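Local atomic coordinates of WbbM protein (Klebsiella pneumoniae, PDB entry 6U4B), a protein that probably acts as a bifunctional, metal-dependent glycosyltransferase that polymerises O-antigen polysaccharide. Residues S361-I373 against F382-L395. Residues are numbered along the deposited sequence; the frame is centred on the assembly and turned at random.
Sequences SLRFFDVNAFTEI and FSASTYARLFIPQL
The rings of Phe370 and Phe391 lie nearly parallel, 12° between planes, but slid past each other until they barely overlap, so that each covers the other's CB: Phe391 CB sits 3.5 Å from the Phe370 ring centroid, and Phe370 CB 3.6 Å from that of Phe391, two reciprocal CH-pi contacts. They lie within the region matching glycosyltransferase family 8, consistent with a GT-A (Rossmann-like) fold, where the 3-10 segment 367-371, following strand 360-366, meets the turns and 3-10 segment leading into helix 392-395. At the edge of Phe370, near its plane, come Leu395 CD2 and Ala384 O; Phe370 O in turn meets the edge of Phe382. Leu395 bridges two rings, its CD1 lying over one face of Phe365 while CD2 also reaches Phe370 CZ at 3.7 Å. Chi1 (-177°) swings the Phe365 ring to the side of the leucine, and chi2 (78°) turns its face. Val367 CG2 packs on Ala388 CB, and Arg389, next in sequence, makes a salt bridge to the magnesium ligand Asp406, linking 382-395 to the metal site. No hydrogen bond joins the segments. At the strand end, Asp366 OD2 accepts from Asn368 N (3.0 Å) in an Asx turn; a second bond, from Asn368 ND2, uses its syn lone pair at 2.9 Å.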
# COMPACT_ATOMS: atom_id res chain seq x y z
N SER A 361 9.78 -15.57 -12.19
CA SER A 361 9.00 -16.79 -12.24
C SER A 361 9.01 -17.46 -10.87
O SER A 361 9.99 -17.40 -10.14
CB SER A 361 9.54 -17.76 -13.29
OG SER A 361 8.88 -19.01 -13.21
N LEU A 362 7.89 -18.11 -10.55
CA LEU A 362 7.75 -18.86 -9.30
C LEU A 362 7.14 -20.22 -9.63
O LEU A 362 6.06 -20.29 -10.22
CB LEU A 362 6.88 -18.11 -8.29
CG LEU A 362 7.06 -18.35 -6.79
CD1 LEU A 362 5.72 -18.59 -6.11
CD2 LEU A 362 8.04 -19.48 -6.48
N ARG A 363 7.84 -21.28 -9.26
CA ARG A 363 7.35 -22.64 -9.44
C ARG A 363 7.50 -23.41 -8.14
O ARG A 363 8.32 -23.07 -7.28
CB ARG A 363 8.10 -23.36 -10.57
CG ARG A 363 7.89 -22.76 -11.95
CD ARG A 363 8.77 -23.44 -12.99
NE ARG A 363 10.19 -23.19 -12.75
CZ ARG A 363 11.18 -23.87 -13.33
NH1 ARG A 363 10.90 -24.85 -14.18
NH2 ARG A 363 12.44 -23.57 -13.06
N PHE A 364 6.69 -24.45 -7.99
CA PHE A 364 6.68 -25.29 -6.80
C PHE A 364 7.06 -26.71 -7.16
O PHE A 364 6.66 -27.23 -8.22
CB PHE A 364 5.31 -25.28 -6.12
CG PHE A 364 4.94 -23.96 -5.51
CD1 PHE A 364 5.38 -23.62 -4.24
CD2 PHE A 364 4.17 -23.05 -6.21
CE1 PHE A 364 5.05 -22.40 -3.68
CE2 PHE A 364 3.83 -21.83 -5.65
CZ PHE A 364 4.27 -21.50 -4.38
N PHE A 365 7.81 -27.36 -6.28
CA PHE A 365 8.14 -28.77 -6.40
C PHE A 365 7.93 -29.44 -5.05
O PHE A 365 8.39 -28.92 -4.03
CB PHE A 365 9.58 -28.97 -6.88
CG PHE A 365 9.95 -30.42 -7.09
CD1 PHE A 365 9.53 -31.09 -8.22
CD2 PHE A 365 10.70 -31.10 -6.15
CE1 PHE A 365 9.85 -32.43 -8.42
CE2 PHE A 365 11.03 -32.43 -6.34
CZ PHE A 365 10.61 -33.10 -7.47
N ASP A 366 7.23 -30.57 -5.05
CA ASP A 366 7.01 -31.33 -3.83
C ASP A 366 8.34 -31.84 -3.29
O ASP A 366 8.94 -32.75 -3.86
CB ASP A 366 6.05 -32.50 -4.09
CG ASP A 366 5.64 -33.22 -2.82
OD1 ASP A 366 4.75 -34.09 -2.89
OD2 ASP A 366 6.19 -32.91 -1.74
N VAL A 367 8.80 -31.25 -2.18
CA VAL A 367 10.09 -31.63 -1.61
C VAL A 367 10.12 -33.09 -1.19
O VAL A 367 11.19 -33.70 -1.15
CB VAL A 367 10.43 -30.69 -0.42
CG1 VAL A 367 9.60 -31.05 0.80
CG2 VAL A 367 11.92 -30.73 -0.11
N ASN A 368 8.95 -33.68 -0.90
CA ASN A 368 8.90 -35.04 -0.38
C ASN A 368 9.28 -36.09 -1.41
O ASN A 368 9.49 -37.25 -1.03
CB ASN A 368 7.50 -35.32 0.17
CG ASN A 368 7.14 -34.40 1.32
OD1 ASN A 368 7.68 -34.53 2.42
ND2 ASN A 368 6.23 -33.47 1.08
N ALA A 369 9.40 -35.73 -2.68
CA ALA A 369 9.90 -36.67 -3.68
C ALA A 369 11.36 -37.04 -3.42
O ALA A 369 11.83 -38.04 -3.97
CB ALA A 369 9.76 -36.08 -5.08
N PHE A 370 12.07 -36.26 -2.61
CA PHE A 370 13.48 -36.53 -2.34
C PHE A 370 13.70 -37.81 -1.55
O PHE A 370 14.82 -38.34 -1.56
CB PHE A 370 14.10 -35.35 -1.58
CG PHE A 370 14.24 -34.10 -2.41
CD1 PHE A 370 14.26 -34.17 -3.79
CD2 PHE A 370 14.35 -32.86 -1.80
CE1 PHE A 370 14.39 -33.02 -4.55
CE2 PHE A 370 14.48 -31.71 -2.55
CZ PHE A 370 14.50 -31.79 -3.93
N THR A 371 12.67 -38.34 -0.88
CA THR A 371 12.84 -39.56 -0.12
C THR A 371 12.94 -40.80 -1.00
O THR A 371 13.18 -41.90 -0.47
CB THR A 371 11.68 -39.74 0.87
OG1 THR A 371 10.45 -39.89 0.15
CG2 THR A 371 11.58 -38.54 1.79
N GLU A 372 12.78 -40.66 -2.31
CA GLU A 372 12.76 -41.80 -3.22
C GLU A 372 13.49 -41.47 -4.52
O GLU A 372 13.02 -41.81 -5.61
CB GLU A 372 11.33 -42.26 -3.50
CG GLU A 372 10.35 -41.11 -3.72
CD GLU A 372 8.93 -41.59 -3.94
OE1 GLU A 372 8.33 -41.22 -4.97
OE2 GLU A 372 8.43 -42.35 -3.09
N ILE A 373 14.64 -40.81 -4.42
CA ILE A 373 15.46 -40.55 -5.60
C ILE A 373 16.06 -41.86 -6.10
O ILE A 373 15.96 -42.19 -7.28
CB ILE A 373 16.57 -39.53 -5.30
CG1 ILE A 373 15.97 -38.22 -4.78
CG2 ILE A 373 17.39 -39.26 -6.55
CD1 ILE A 373 15.24 -37.43 -5.84
N PHE A 382 14.31 -40.17 7.40
CA PHE A 382 14.77 -38.79 7.45
C PHE A 382 13.72 -37.92 6.77
O PHE A 382 12.90 -38.41 5.99
CB PHE A 382 16.14 -38.62 6.77
CG PHE A 382 16.07 -38.64 5.27
CD1 PHE A 382 16.30 -37.48 4.54
CD2 PHE A 382 15.77 -39.80 4.58
CE1 PHE A 382 16.23 -37.49 3.16
CE2 PHE A 382 15.71 -39.82 3.20
CZ PHE A 382 15.94 -38.66 2.49
N SER A 383 13.76 -36.63 7.06
CA SER A 383 12.81 -35.69 6.50
C SER A 383 13.37 -35.10 5.21
O SER A 383 14.51 -34.63 5.18
CB SER A 383 12.48 -34.57 7.49
OG SER A 383 11.79 -33.51 6.86
N ALA A 384 12.56 -35.14 4.14
CA ALA A 384 12.99 -34.53 2.88
C ALA A 384 13.17 -33.03 3.03
O ALA A 384 14.07 -32.44 2.41
CB ALA A 384 11.98 -34.85 1.78
N SER A 385 12.33 -32.38 3.84
CA SER A 385 12.45 -30.94 4.03
C SER A 385 13.65 -30.60 4.90
O SER A 385 14.35 -29.61 4.64
CB SER A 385 11.16 -30.38 4.63
OG SER A 385 10.79 -31.11 5.79
N THR A 386 13.91 -31.40 5.94
CA THR A 386 15.06 -31.13 6.81
C THR A 386 16.37 -31.18 6.03
O THR A 386 17.29 -30.40 6.31
CB THR A 386 15.08 -32.13 7.97
OG1 THR A 386 13.90 -31.98 8.76
CG2 THR A 386 16.31 -31.91 8.85
N TYR A 387 16.46 -32.07 5.05
CA TYR A 387 17.69 -32.27 4.28
C TYR A 387 17.55 -31.82 2.83
O TYR A 387 18.30 -32.28 1.97
CB TYR A 387 18.11 -33.73 4.35
CG TYR A 387 18.45 -34.19 5.75
CD1 TYR A 387 17.48 -34.77 6.57
CD2 TYR A 387 19.72 -34.02 6.27
CE1 TYR A 387 17.79 -35.18 7.85
CE2 TYR A 387 20.03 -34.42 7.55
CZ TYR A 387 19.07 -35.00 8.34
OH TYR A 387 19.39 -35.40 9.61
N ALA A 388 16.61 -30.90 2.56
CA ALA A 388 16.32 -30.51 1.18
C ALA A 388 17.56 -29.96 0.47
O ALA A 388 17.76 -30.20 -0.72
CB ALA A 388 15.20 -29.47 1.16
N ARG A 389 18.39 -29.20 1.19
CA ARG A 389 19.57 -28.59 0.58
C ARG A 389 20.49 -29.63 -0.05
O ARG A 389 21.14 -29.35 -1.07
CB ARG A 389 20.33 -27.77 1.61
CG ARG A 389 19.69 -26.42 1.94
CD ARG A 389 20.53 -25.66 2.97
NE ARG A 389 20.43 -26.25 4.30
CZ ARG A 389 20.08 -25.58 5.39
NH1 ARG A 389 19.82 -24.28 5.32
NH2 ARG A 389 20.02 -26.21 6.56
N LEU A 390 20.57 -30.83 0.54
CA LEU A 390 21.45 -31.87 0.00
C LEU A 390 21.04 -32.31 -1.39
O LEU A 390 21.88 -32.82 -2.14
CB LEU A 390 21.46 -33.08 0.93
CG LEU A 390 21.87 -32.85 2.39
CD1 LEU A 390 21.89 -34.17 3.14
CD2 LEU A 390 23.22 -32.16 2.46
N PHE A 391 19.77 -32.14 -1.76
CA PHE A 391 19.27 -32.63 -3.04
C PHE A 391 19.32 -31.57 -4.14
O PHE A 391 18.88 -31.85 -5.26
CB PHE A 391 17.84 -33.15 -2.87
CG PHE A 391 17.74 -34.32 -1.93
CD1 PHE A 391 17.52 -34.12 -0.58
CD2 PHE A 391 17.90 -35.61 -2.40
CE1 PHE A 391 17.44 -35.19 0.29
CE2 PHE A 391 17.82 -36.69 -1.54
CZ PHE A 391 17.59 -36.48 -0.19
N ILE A 392 19.84 -30.38 -3.83
CA ILE A 392 19.91 -29.33 -4.85
C ILE A 392 20.77 -29.74 -6.05
O ILE A 392 20.33 -29.52 -7.19
CB ILE A 392 20.36 -28.00 -4.21
CG1 ILE A 392 19.20 -27.39 -3.43
CG2 ILE A 392 20.87 -27.04 -5.28
CD1 ILE A 392 19.61 -26.29 -2.47
N PRO A 393 21.95 -30.33 -5.89
CA PRO A 393 22.72 -30.72 -7.09
C PRO A 393 22.04 -31.77 -7.95
O PRO A 393 22.40 -31.91 -9.13
CB PRO A 393 24.04 -31.26 -6.50
CG PRO A 393 23.73 -31.59 -5.09
CD PRO A 393 22.72 -30.57 -4.66
N GLN A 394 21.06 -32.51 -7.43
CA GLN A 394 20.37 -33.51 -8.24
C GLN A 394 19.15 -32.92 -8.96
O GLN A 394 19.03 -33.06 -10.18
CB GLN A 394 19.94 -34.70 -7.37
CG GLN A 394 19.38 -35.88 -8.15
CD GLN A 394 20.45 -36.62 -8.95
OE1 GLN A 394 21.64 -36.31 -8.88
NE2 GLN A 394 20.02 -37.62 -9.72
N LEU A 395 18.26 -32.27 -8.22
CA LEU A 395 17.06 -31.71 -8.84
C LEU A 395 17.40 -30.59 -9.82
O LEU A 395 16.77 -30.47 -10.87
CB LEU A 395 16.10 -31.20 -7.76
CG LEU A 395 14.76 -30.65 -8.25
CD1 LEU A 395 13.95 -31.77 -8.90
CD2 LEU A 395 13.98 -30.00 -7.12